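Minor fimbrium subunit Mfa5 (Porphyromonas gingivalis ATCC 33277, PDB 6TO1) serves as an accessory subunit of the minor fimbriae, surface pili that mediate biofilm formation and adhesion to host cells and other oral bacteria. Local coordinates at residues 150-153 with 154-158; 266-269 with 270-273; 301-304 with 305-308; 140-143 with 144-147; 553-556 with 557-561. All coordinates share one frame; numbering follows the deposited sequence.

Interaction 1. Residues 150-153 with 154-158; sequences IASG and QRFVK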
loop_
_atom_site.group_PDB
_atom_site.type_symbol
_atom_site.label_atom_id
_atom_site.label_comp_id
_atom_site.label_asym_id
_atom_site.label_seq_id
_atom_site.Cartn_x
_atom_site.Cartn_y
_atom_site.Cartn_z
ATOM N N ILE A 150 19.198 -0.269 -31.741
ATOM C CA ILE A 150 19.986 -1.189 -30.923
ATOM C C ILE A 150 20.441 -0.511 -29.637
ATOM O O ILE A 150 20.376 -1.098 -28.544
ATOM C CB ILE A 150 21.179 -1.718 -31.743
ATOM C CG1 ILE A 150 20.707 -2.727 -32.776
ATOM C CG2 ILE A 150 22.252 -2.312 -30.847
ATOM C CD1 ILE A 150 21.761 -3.080 -33.821
ATOM N N ALA A 151 20.935 0.719 -29.745
ATOM C CA ALA A 151 21.389 1.442 -28.566
ATOM C C ALA A 151 20.223 1.766 -27.638
ATOM O O ALA A 151 20.310 1.560 -26.418
ATOM C CB ALA A 151 22.111 2.720 -28.985
ATOM N N SER A 152 19.112 2.277 -28.204
ATOM C CA SER A 152 17.993 2.691 -27.370
ATOM C C SER A 152 17.254 1.487 -26.807
ATOM O O SER A 152 16.755 1.544 -25.682
ATOM C CB SER A 152 17.026 3.600 -28.161
ATOM O OG SER A 152 16.497 2.960 -29.308
ATOM N N GLY A 153 17.177 0.388 -27.570
ATOM C CA GLY A 153 16.502 -0.787 -27.057
ATOM C C GLY A 153 17.204 -1.347 -25.837
ATOM O O GLY A 153 16.565 -1.757 -24.871
ATOM N N GLN A 154 18.530 -1.356 -25.854
ATOM C CA GLN A 154 19.255 -1.802 -24.670
ATOM C C GLN A 154 19.011 -0.870 -23.499
ATOM O O GLN A 154 18.813 -1.322 -22.365
ATOM C CB GLN A 154 20.735 -1.898 -24.986
ATOM C CG GLN A 154 21.036 -3.001 -25.952
ATOM C CD GLN A 154 22.498 -3.041 -26.277
ATOM O OE1 GLN A 154 23.267 -3.740 -25.619
ATOM N NE2 GLN A 154 22.899 -2.284 -27.290
ATOM N N ARG A 155 19.009 0.436 -23.750
ATOM C CA ARG A 155 18.738 1.389 -22.688
ATOM C C ARG A 155 17.360 1.166 -22.085
ATOM O O ARG A 155 17.200 1.261 -20.863
ATOM C CB ARG A 155 18.892 2.812 -23.212
ATOM C CG ARG A 155 18.723 3.845 -22.103
ATOM C CD ARG A 155 18.631 5.275 -22.644
ATOM N NE ARG A 155 18.022 6.173 -21.659
ATOM C CZ ARG A 155 18.703 7.012 -20.883
ATOM N NH1 ARG A 155 20.026 7.077 -20.967
ATOM N NH2 ARG A 155 18.060 7.785 -20.015
ATOM N N PHE A 156 16.355 0.881 -22.926
ATOM C CA PHE A 156 15.008 0.629 -22.425
ATOM C C PHE A 156 14.974 -0.626 -21.552
ATOM O O PHE A 156 14.340 -0.646 -20.490
ATOM C CB PHE A 156 14.015 0.464 -23.594
ATOM C CG PHE A 156 13.900 1.663 -24.495
ATOM C CD1 PHE A 156 14.203 2.935 -24.038
ATOM C CD2 PHE A 156 13.467 1.514 -25.800
ATOM C CE1 PHE A 156 14.083 4.030 -24.876
ATOM C CE2 PHE A 156 13.345 2.611 -26.644
ATOM C CZ PHE A 156 13.664 3.866 -26.189
ATOM N N VAL A 157 15.614 -1.705 -22.014
ATOM C CA VAL A 157 15.655 -2.932 -21.221
ATOM C C VAL A 157 16.228 -2.646 -19.839
ATOM O O VAL A 157 15.652 -3.025 -18.815
ATOM C CB VAL A 157 16.462 -4.019 -21.950
ATOM C CG1 VAL A 157 16.804 -5.147 -21.010
ATOM C CG2 VAL A 157 15.669 -4.525 -23.174
ATOM N N LYS A 158 17.365 -1.970 -19.793
ATOM C CA LYS A 158 18.024 -1.714 -18.516
ATOM C C LYS A 158 17.228 -0.774 -17.629
ATOM O O LYS A 158 17.258 -0.916 -16.407
ATOM C CB LYS A 158 19.409 -1.142 -18.778
ATOM C CG LYS A 158 20.325 -2.119 -19.488
ATOM C CD LYS A 158 21.641 -1.451 -19.849
ATOM C CE LYS A 158 22.547 -2.367 -20.646
ATOM N NZ LYS A 158 23.695 -1.608 -21.230
#

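Interaction 2. Residues 266-269 with 270-273; sequences VIQG and AINF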
loop_
_atom_site.group_PDB
_atom_site.type_symbol
_atom_site.label_atom_id
_atom_site.label_comp_id
_atom_site.label_asym_id
_atom_site.label_seq_id
_atom_site.Cartn_x
_atom_site.Cartn_y
_atom_site.Cartn_z
ATOM N N VAL A 266 -0.615 7.855 -48.649
ATOM C CA VAL A 266 0.002 6.841 -49.477
ATOM C C VAL A 266 -0.494 6.955 -50.903
ATOM O O VAL A 266 0.254 6.683 -51.850
ATOM C CB VAL A 266 -0.224 5.428 -48.903
ATOM C CG1 VAL A 266 -1.606 4.878 -49.170
ATOM C CG2 VAL A 266 0.794 4.492 -49.476
ATOM N N ILE A 267 -1.748 7.360 -51.094
ATOM C CA ILE A 267 -2.267 7.513 -52.449
ATOM C C ILE A 267 -1.567 8.670 -53.142
ATOM O O ILE A 267 -1.042 8.525 -54.247
ATOM C CB ILE A 267 -3.795 7.692 -52.428
ATOM C CG1 ILE A 267 -4.454 6.369 -52.039
ATOM C CG2 ILE A 267 -4.313 8.165 -53.799
ATOM C CD1 ILE A 267 -5.967 6.466 -51.765
ATOM N N GLN A 268 -1.520 9.835 -52.485
ATOM C CA GLN A 268 -0.814 10.966 -53.071
ATOM C C GLN A 268 0.647 10.629 -53.290
ATOM O O GLN A 268 1.232 11.024 -54.300
ATOM C CB GLN A 268 -0.927 12.210 -52.190
ATOM C CG GLN A 268 -0.302 13.448 -52.805
ATOM C CD GLN A 268 -1.093 13.953 -54.009
ATOM O OE1 GLN A 268 -2.189 14.469 -53.861
ATOM N NE2 GLN A 268 -0.543 13.776 -55.199
ATOM N N GLY A 269 1.264 9.914 -52.344
ATOM C CA GLY A 269 2.675 9.602 -52.489
ATOM C C GLY A 269 2.925 8.719 -53.687
ATOM O O GLY A 269 3.875 8.926 -54.447
ATOM N N ALA A 270 2.044 7.740 -53.895
ATOM C CA ALA A 270 2.201 6.827 -55.011
ATOM C C ALA A 270 1.855 7.485 -56.333
ATOM O O ALA A 270 2.340 7.041 -57.371
ATOM C CB ALA A 270 1.321 5.582 -54.802
ATOM N N ILE A 271 1.004 8.516 -56.324
ATOM C CA ILE A 271 0.815 9.318 -57.526
ATOM C C ILE A 271 2.105 10.068 -57.856
ATOM O O ILE A 271 2.541 10.082 -59.009
ATOM C CB ILE A 271 -0.384 10.280 -57.368
ATOM C CG1 ILE A 271 -1.712 9.502 -57.373
ATOM C CG2 ILE A 271 -0.363 11.384 -58.456
ATOM C CD1 ILE A 271 -2.902 10.307 -56.826
ATOM N N ASN A 272 2.768 10.636 -56.841
ATOM C CA ASN A 272 3.952 11.458 -57.054
ATOM C C ASN A 272 5.192 10.634 -57.341
ATOM O O ASN A 272 6.049 11.055 -58.127
ATOM C CB ASN A 272 4.210 12.350 -55.834
ATOM C CG ASN A 272 3.125 13.400 -55.643
ATOM O OD1 ASN A 272 2.212 13.508 -56.455
ATOM N ND2 ASN A 272 3.202 14.141 -54.544
ATOM N N PHE A 273 5.318 9.478 -56.706
ATOM C CA PHE A 273 6.520 8.649 -56.768
ATOM C C PHE A 273 6.092 7.193 -56.968
ATOM O O PHE A 273 6.324 6.333 -56.105
ATOM C CB PHE A 273 7.349 8.778 -55.489
ATOM C CG PHE A 273 7.782 10.192 -55.160
ATOM C CD1 PHE A 273 8.713 10.854 -55.944
ATOM C CD2 PHE A 273 7.273 10.841 -54.053
ATOM C CE1 PHE A 273 9.121 12.148 -55.619
ATOM C CE2 PHE A 273 7.672 12.118 -53.720
ATOM C CZ PHE A 273 8.603 12.774 -54.511
#

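Interaction 3. Residues 301-304 with 305-308; sequences NLPE and SKFD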
loop_
_atom_site.group_PDB
_atom_site.type_symbol
_atom_site.label_atom_id
_atom_site.label_comp_id
_atom_site.label_asym_id
_atom_site.label_seq_id
_atom_site.Cartn_x
_atom_site.Cartn_y
_atom_site.Cartn_z
ATOM N N ASN A 301 -9.606 -1.434 -40.614
ATOM C CA ASN A 301 -10.599 -1.866 -39.638
ATOM C C ASN A 301 -11.262 -3.168 -40.037
ATOM O O ASN A 301 -12.443 -3.391 -39.759
ATOM C CB ASN A 301 -11.657 -0.789 -39.435
ATOM C CG ASN A 301 -12.497 -0.512 -40.700
ATOM O OD1 ASN A 301 -12.062 -0.709 -41.835
ATOM N ND2 ASN A 301 -13.700 -0.013 -40.488
ATOM N N LEU A 302 -10.515 -4.081 -40.653
ATOM C CA LEU A 302 -11.063 -5.396 -40.919
ATOM C C LEU A 302 -11.181 -6.188 -39.624
ATOM O O LEU A 302 -10.373 -6.017 -38.702
ATOM C CB LEU A 302 -10.191 -6.175 -41.883
ATOM C CG LEU A 302 -9.878 -5.581 -43.249
ATOM C CD1 LEU A 302 -8.980 -6.551 -44.002
ATOM C CD2 LEU A 302 -11.168 -5.364 -43.986
ATOM N N PRO A 303 -12.135 -7.106 -39.548
ATOM C CA PRO A 303 -12.141 -8.045 -38.424
ATOM C C PRO A 303 -10.931 -8.969 -38.444
ATOM O O PRO A 303 -10.354 -9.272 -39.489
ATOM C CB PRO A 303 -13.450 -8.831 -38.610
ATOM C CG PRO A 303 -13.801 -8.676 -40.043
ATOM C CD PRO A 303 -13.227 -7.357 -40.514
ATOM N N GLU A 304 -10.570 -9.453 -37.260
ATOM C CA GLU A 304 -9.449 -10.380 -37.142
ATOM C C GLU A 304 -9.660 -11.654 -37.955
ATOM O O GLU A 304 -8.691 -12.241 -38.448
ATOM C CB GLU A 304 -9.234 -10.678 -35.648
ATOM C CG GLU A 304 -8.006 -11.506 -35.347
ATOM C CD GLU A 304 -7.818 -11.703 -33.861
ATOM O OE1 GLU A 304 -8.713 -11.290 -33.098
ATOM O OE2 GLU A 304 -6.771 -12.233 -33.462
ATOM N N SER A 305 -10.912 -12.090 -38.135
ATOM C CA SER A 305 -11.183 -13.286 -38.920
ATOM C C SER A 305 -10.852 -13.116 -40.401
ATOM O O SER A 305 -10.785 -14.119 -41.133
ATOM C CB SER A 305 -12.661 -13.677 -38.749
ATOM O OG SER A 305 -13.502 -12.663 -39.271
ATOM N N LYS A 306 -10.597 -11.901 -40.849
ATOM C CA LYS A 306 -10.253 -11.674 -42.245
ATOM C C LYS A 306 -8.786 -11.956 -42.577
ATOM O O LYS A 306 -8.444 -12.015 -43.764
ATOM C CB LYS A 306 -10.619 -10.237 -42.617
ATOM C CG LYS A 306 -12.007 -10.105 -43.228
ATOM C CD LYS A 306 -11.882 -10.302 -44.747
ATOM C CE LYS A 306 -13.153 -10.061 -45.447
ATOM N NZ LYS A 306 -13.023 -10.546 -46.831
ATOM N N PHE A 307 -7.902 -12.113 -41.591
ATOM C CA PHE A 307 -6.502 -12.354 -41.897
ATOM C C PHE A 307 -6.161 -13.830 -41.801
ATOM O O PHE A 307 -6.644 -14.545 -40.914
ATOM C CB PHE A 307 -5.579 -11.555 -40.977
ATOM C CG PHE A 307 -5.619 -10.085 -41.220
ATOM C CD1 PHE A 307 -5.035 -9.533 -42.340
ATOM C CD2 PHE A 307 -6.260 -9.240 -40.325
ATOM C CE1 PHE A 307 -5.095 -8.142 -42.559
ATOM C CE2 PHE A 307 -6.312 -7.897 -40.525
ATOM C CZ PHE A 307 -5.713 -7.337 -41.651
ATOM N N ASP A 308 -5.321 -14.288 -42.717
ATOM C CA ASP A 308 -4.815 -15.650 -42.677
ATOM C C ASP A 308 -3.506 -15.635 -41.898
ATOM O O ASP A 308 -2.480 -15.161 -42.390
ATOM C CB ASP A 308 -4.630 -16.223 -44.078
ATOM C CG ASP A 308 -4.187 -17.672 -44.063
ATOM O OD1 ASP A 308 -3.965 -18.259 -42.975
ATOM O OD2 ASP A 308 -4.046 -18.210 -45.176
HETATM O O HOH W 1 -7.879 -15.137 -38.807
#

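Interaction 4. Residues 140-143 with 144-147; sequences GQNI and ARLK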
loop_
_atom_site.group_PDB
_atom_site.type_symbol
_atom_site.label_atom_id
_atom_site.label_comp_id
_atom_site.label_asym_id
_atom_site.label_seq_id
_atom_site.Cartn_x
_atom_site.Cartn_y
_atom_site.Cartn_z
ATOM N N GLY A 140 21.878 -0.049 -44.492
ATOM C CA GLY A 140 22.519 0.615 -45.621
ATOM C C GLY A 140 22.778 2.072 -45.352
ATOM O O GLY A 140 23.354 2.454 -44.324
ATOM N N GLN A 141 22.329 2.909 -46.294
ATOM C CA GLN A 141 22.447 4.355 -46.149
ATOM C C GLN A 141 21.812 4.832 -44.856
ATOM O O GLN A 141 22.251 5.835 -44.269
ATOM C CB GLN A 141 21.772 5.044 -47.338
ATOM C CG GLN A 141 22.559 5.018 -48.618
ATOM C CD GLN A 141 23.925 5.649 -48.460
ATOM O OE1 GLN A 141 24.906 4.959 -48.168
ATOM N NE2 GLN A 141 23.998 6.967 -48.636
ATOM N N ASN A 142 20.771 4.136 -44.407
ATOM C CA ASN A 142 20.018 4.529 -43.230
ATOM C C ASN A 142 20.453 3.779 -41.975
ATOM O O ASN A 142 19.696 3.738 -41.008
ATOM C CB ASN A 142 18.515 4.293 -43.435
ATOM C CG ASN A 142 17.962 5.009 -44.638
ATOM O OD1 ASN A 142 18.408 6.090 -44.982
ATOM N ND2 ASN A 142 16.948 4.413 -45.267
ATOM N N ILE A 143 21.654 3.188 -41.965
ATOM C CA ILE A 143 22.054 2.324 -40.857
ATOM C C ILE A 143 22.084 3.036 -39.513
ATOM O O ILE A 143 22.058 2.367 -38.471
ATOM C CB ILE A 143 23.419 1.665 -41.167
ATOM C CG1 ILE A 143 23.774 0.592 -40.140
ATOM C CG2 ILE A 143 24.524 2.717 -41.161
ATOM C CD1 ILE A 143 22.959 -0.675 -40.197
ATOM N N ALA A 144 22.139 4.369 -39.485
ATOM C CA ALA A 144 21.976 5.053 -38.210
ATOM C C ALA A 144 20.643 4.715 -37.549
ATOM O O ALA A 144 20.547 4.773 -36.318
ATOM C CB ALA A 144 22.104 6.565 -38.397
ATOM N N ARG A 145 19.636 4.324 -38.337
ATOM C CA ARG A 145 18.351 3.932 -37.760
ATOM C C ARG A 145 18.492 2.673 -36.916
ATOM O O ARG A 145 18.161 2.676 -35.725
ATOM C CB ARG A 145 17.328 3.717 -38.879
ATOM C CG ARG A 145 16.950 4.986 -39.629
ATOM C CD ARG A 145 15.883 4.716 -40.690
ATOM N NE ARG A 145 15.668 5.860 -41.576
ATOM C CZ ARG A 145 14.876 5.839 -42.643
ATOM N NH1 ARG A 145 14.193 4.745 -42.954
ATOM N NH2 ARG A 145 14.746 6.914 -43.396
ATOM N N LEU A 146 18.986 1.581 -37.516
ATOM C CA LEU A 146 19.127 0.340 -36.753
ATOM C C LEU A 146 20.121 0.523 -35.608
ATOM O O LEU A 146 19.912 0.007 -34.503
ATOM C CB LEU A 146 19.541 -0.811 -37.670
ATOM C CG LEU A 146 19.509 -2.181 -36.991
ATOM C CD1 LEU A 146 18.122 -2.478 -36.367
ATOM C CD2 LEU A 146 19.911 -3.309 -37.929
ATOM N N LYS A 147 21.198 1.282 -35.839
ATOM C CA LYS A 147 22.153 1.517 -34.759
ATOM C C LYS A 147 21.468 2.184 -33.577
ATOM O O LYS A 147 21.714 1.815 -32.419
ATOM C CB LYS A 147 23.351 2.338 -35.262
ATOM C CG LYS A 147 24.434 1.444 -35.920
ATOM C CD LYS A 147 25.240 2.172 -37.008
ATOM C CE LYS A 147 25.986 3.393 -36.472
ATOM N NZ LYS A 147 27.063 3.856 -37.410
HETATM O O HOH W 2 22.493 6.300 -41.647
#

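Interaction 5. Residues 553-556 with 557-561; sequences VVSS and LSEAH. With PO4 (phosphate ion), chain E.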
loop_
_atom_site.group_PDB
_atom_site.type_symbol
_atom_site.label_atom_id
_atom_site.label_comp_id
_atom_site.label_asym_id
_atom_site.label_seq_id
_atom_site.Cartn_x
_atom_site.Cartn_y
_atom_site.Cartn_z
ATOM N N VAL A 553 -23.998 3.208 66.520
ATOM C CA VAL A 553 -23.110 2.117 66.149
ATOM C C VAL A 553 -23.236 1.837 64.666
ATOM O O VAL A 553 -24.333 1.914 64.096
ATOM C CB VAL A 553 -23.476 0.887 66.996
ATOM C CG1 VAL A 553 -22.677 -0.308 66.568
ATOM C CG2 VAL A 553 -23.289 1.214 68.489
ATOM N N VAL A 554 -22.105 1.524 64.031
ATOM C CA VAL A 554 -22.074 1.161 62.622
ATOM C C VAL A 554 -21.381 -0.190 62.481
ATOM O O VAL A 554 -20.777 -0.706 63.419
ATOM C CB VAL A 554 -21.388 2.218 61.729
ATOM C CG1 VAL A 554 -22.132 3.543 61.808
ATOM C CG2 VAL A 554 -19.917 2.405 62.099
ATOM N N SER A 555 -21.467 -0.756 61.271
ATOM C CA SER A 555 -21.057 -2.130 61.040
ATOM C C SER A 555 -19.557 -2.288 60.910
ATOM O O SER A 555 -19.045 -3.384 61.156
ATOM C CB SER A 555 -21.734 -2.651 59.772
ATOM O OG SER A 555 -23.093 -2.237 59.736
ATOM N N SER A 556 -18.842 -1.225 60.555
ATOM C CA SER A 556 -17.424 -1.349 60.262
ATOM C C SER A 556 -16.707 -0.039 60.549
ATOM O O SER A 556 -17.295 1.043 60.500
ATOM C CB SER A 556 -17.181 -1.710 58.800
ATOM O OG SER A 556 -17.390 -0.541 58.019
ATOM N N LEU A 557 -15.410 -0.157 60.825
ATOM C CA LEU A 557 -14.604 1.015 61.121
ATOM C C LEU A 557 -14.538 1.956 59.936
ATOM O O LEU A 557 -14.387 3.166 60.118
ATOM C CB LEU A 557 -13.201 0.576 61.530
ATOM C CG LEU A 557 -13.182 -0.145 62.889
ATOM C CD1 LEU A 557 -11.951 -1.006 63.037
ATOM C CD2 LEU A 557 -13.269 0.882 63.996
ATOM N N SER A 558 -14.640 1.426 58.709
ATOM C CA SER A 558 -14.605 2.314 57.554
ATOM C C SER A 558 -15.799 3.245 57.517
ATOM O O SER A 558 -15.771 4.231 56.777
ATOM C CB SER A 558 -14.531 1.508 56.259
ATOM O OG SER A 558 -15.612 0.610 56.159
ATOM N N GLU A 559 -16.838 2.960 58.299
ATOM C CA GLU A 559 -18.005 3.822 58.377
ATOM C C GLU A 559 -17.968 4.755 59.575
ATOM O O GLU A 559 -18.857 5.602 59.713
ATOM C CB GLU A 559 -19.287 2.979 58.452
ATOM C CG GLU A 559 -19.599 2.155 57.199
ATOM C CD GLU A 559 -20.494 0.957 57.508
ATOM O OE1 GLU A 559 -21.731 1.105 57.464
ATOM O OE2 GLU A 559 -19.961 -0.132 57.816
ATOM N N ALA A 560 -16.983 4.604 60.452
ATOM C CA ALA A 560 -16.983 5.356 61.692
ATOM C C ALA A 560 -16.538 6.792 61.456
ATOM O O ALA A 560 -15.885 7.124 60.462
ATOM C CB ALA A 560 -16.071 4.690 62.728
ATOM N N HIS A 561 -16.884 7.638 62.417
ATOM C CA HIS A 561 -16.515 9.034 62.379
ATOM C C HIS A 561 -15.010 9.210 62.260
ATOM O O HIS A 561 -14.234 8.592 63.000
ATOM C CB HIS A 561 -17.018 9.720 63.639
ATOM C CG HIS A 561 -16.656 11.168 63.722
ATOM N ND1 HIS A 561 -17.106 12.103 62.813
ATOM C CD2 HIS A 561 -15.874 11.842 64.602
ATOM C CE1 HIS A 561 -16.637 13.294 63.143
ATOM N NE2 HIS A 561 -15.889 13.164 64.229
HETATM P P PO4 E . -20.077 10.982 61.179
HETATM O O1 PO4 E . -19.745 9.515 61.278
HETATM O O2 PO4 E . -20.615 11.497 62.494
HETATM O O3 PO4 E . -21.119 11.129 60.097
HETATM O O4 PO4 E . -18.851 11.781 60.777
#

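Interaction 1. Residues 150-153 with 154-158
The backbone oxygen of I150 takes two hydrogen bonds from one residue, Q154. The helical bond from Q154 N to I150 O measures 3.3 Å, and the side-chain amide adds a second, Q154 NE2 to I150 O at 3.1 Å. The two donors come in from opposite faces of the carbonyl plane, NE2 standing 58° out of it, while the oxygen lies almost in the plane of the Q154 amide. That amide is thereby held at both ends, because OE1 accepts from R199 NH1. Its chain runs alongside I150, with I150 CG2 packed 3.6 Å from Q154 NE2.

The next three carbonyls follow the ordinary i to i+4 pattern: A151 O accepts from R155 N, S152 O from F156 N at 2.9 Å, and G153 O from V157 N. All this belongs to helix 143-160, the crossover helix of the beta-alpha-beta unit between strands 126-133 and 170-177 of the von Willebrand factor A domain.

S152 O does more than accept its amide bond, since it also sits 3.1 Å above the plane of the F156 ring, displaced toward the rim. With chi1 at -60°, CG of F156 lies beside its own backbone N, which lays the ring back along the helix over that oxygen; its CZ comes 3.9 Å from S152 CB. The ring also meets F397 edge-to-face. The S152 hydroxyl, buried, is bonded to S148 O one turn back and to Y363 OH, while on another side of the helix Q154 and V157 pack against helix 191-199.

Interaction 2. Residues 266-269 with 270-273
Q268 sends CG away from its backbone N (chi1 -175°) and then bends at chi2 (69°), which turns its amide forward along the helix to N272. N272 in turn keeps CG next to its own backbone N, leaning back toward Q268. The two amides therefore meet one turn apart, and Q268 NE2 donates to N272 OD1 at 3.0 Å. It is not a straight bond: the angle at the hydrogen is 140°, and NE2 stands above the plane of the acceptor carbonyl rather than on a lone pair.

Beneath this bridge the main chain makes its own link between the same residues, N272 N to Q268 O at 3.0 Å. I271 flanks the pair, its CG2 4.0 Å from Q268 NE2, while its CD1 reaches back to I267 CG2, also at 4.0 Å. V266 O and I267 O accept from the amides of A270 and I271.

Helix 262-272 ends here. F273 N still donates to G269 O at 2.7 Å, although F273 has already left helical backbone angles and stands at the N-cap of the next short helix, 274-277. V266 and A270 face inward, both touching Y277 of that helix.

Q268 and N272 are thus tied twice over the last turn, by backbone and by side chain, with two neutral amides whose bent bond is probably modest in strength.

Interaction 3. Residues 301-304 with 305-308
The ring of F307 is met obliquely from the preceding residues: L302 CD1 comes 4.1 Å from F307 CZ, the two side chains crossing at about a right angle, and the carbonyl oxygen of P303 lies 4.2 Å from F307 CD2. N346 and F350 of helix 340-353 also pack on this phenyl group. The puckered ring of P303 lies alongside K306, P303 CG to K306 CG at 3.9 Å. K306 bends at chi2 (-89°), which carries its chain past the proline toward its partners: K306 NZ forms a salt bridge with D251 and also bonds K245 O.

Two i to i+3 bonds close the backbone, K306 N to P303 O at 3.0 Å and F307 N to E304 O at 3.2 Å. In each the donor stands more than 50° above the carbonyl plane. E304 O has a second donor, a water at 3.0 Å, while the E304 carboxylate reaches out to R217 in a salt bridge.

Two successive i to i+3 bonds are the mark of a short 3-10 segment, set in the loop between strands 296-298 and 326-327 and laid against helix 340-353.

Interaction 4. Residues 140-143 with 144-147
A144 N donates to a water at 2.9 Å, and that water gives a hydrogen bond to Q141 O, joining the loop to the start of helix 143-160.

R145 carries most of the contact. Its backbone N bonds N142 O at 2.7 Å, an i to i+3 link. The side chain keeps CG beside that N (chi1 -67°) and then runs extended back along N142, so its aliphatic part passes N142 CB and its guanidinium lies over the N142 amide. The two planes are 11° apart and stacked, with N142 ND2 3.5 Å above the guanidinium plane and offset toward its rim. Each group also has its own polar partner, S137 O for N142 ND2 and D235 for R145 NH1; a long, weak ion pair links R145 NH2 to D364.

L146 turns toward the interior, where M138, L201 and P203 receive it; across the contact its CB comes 4.3 Å from I143 CD1.

K147 N makes the first i to i+4 bond of this stretch, to I143 O at 3.0 Å and nearly straight at 167°. The lysine chain bends at chi3 and crosses I143 obliquely, CD lying 3.8 Å from I143 CG1.

The bound magnesium, with S135, S137 and T207 among its ligands, is about 6 Å from the R145 side chain, consistent with the metal-ion-dependent adhesion site (MIDAS) of von Willebrand factor A domains. Through S137, N142 belongs to the second shell of the ion. The stack and the salt bridge fix how the guanidinium is turned, and D235 probably offsets its charge.

Interaction 5. Residues 553-556 with 557-561
S556 OG is gripped from two sides: it donates to E559 OE2 at 2.6 Å and accepts from S558 OG at 2.8 Å. The glutamate uses its anti lone pair, the one turned away from its other oxygen. S556 has chi1 at 76°, which sets OG between its backbone N and carbonyl carbon, where it faces the turn that follows. The hydroxyls therefore form a relay, S558 to S556 to the carboxylate, and the charge on E559 would be expected to strengthen both links.

The main chain adds E559 N to S556 O at 3.0 Å, the donor standing 54° above the carbonyl plane, and A560 N bonds L557 O to continue the 3-10 turn 557-559. S556 thus holds E559 by both its side chain and its carbonyl. On the apolar side V554 and E559 slide past each other in opposite directions, V554 CG2 coming 3.7 Å from E559 CB. S555 CB lies 3.6 Å from the same carboxylate oxygen, E559 OE2.

Beyond the turn, H561 ND1 donates to O4 of a phosphate at 2.7 Å, in the ring plane and nearly straight at 171°; A549 N holds the same ion, probably acquired from the crystallisation liquor.

The turn belongs to the loop between strands 530-539 and 562-563. L557 packs on V538 and on Y638 of strand 634-643, S558 also touches Y638, and the backbone of H561 is hydrogen-bonded to those of L539 and I547.

Along the chain the order is interaction 4, 1, 2, 3 and 5. Interactions 4 and 1 adjoin on helix 143-160, their centres about 16 Å apart, so one helix runs from the magnesium site at its start to its packing against helices 191-199 and 390-395. Interaction 2, its centre about 25 Å from that of interaction 4, closes helix 262-272, and the centre of interaction 3 lies about 26 Å from that of interaction 2, in a loop beside helix 340-353. Interaction 5 stands apart, its centre about 93 to 117 Å from those of the others and beyond the chain's centre, in a separate beta domain. The spread reflects an elongated molecule, with the metal-bearing von Willebrand factor A domain toward one end.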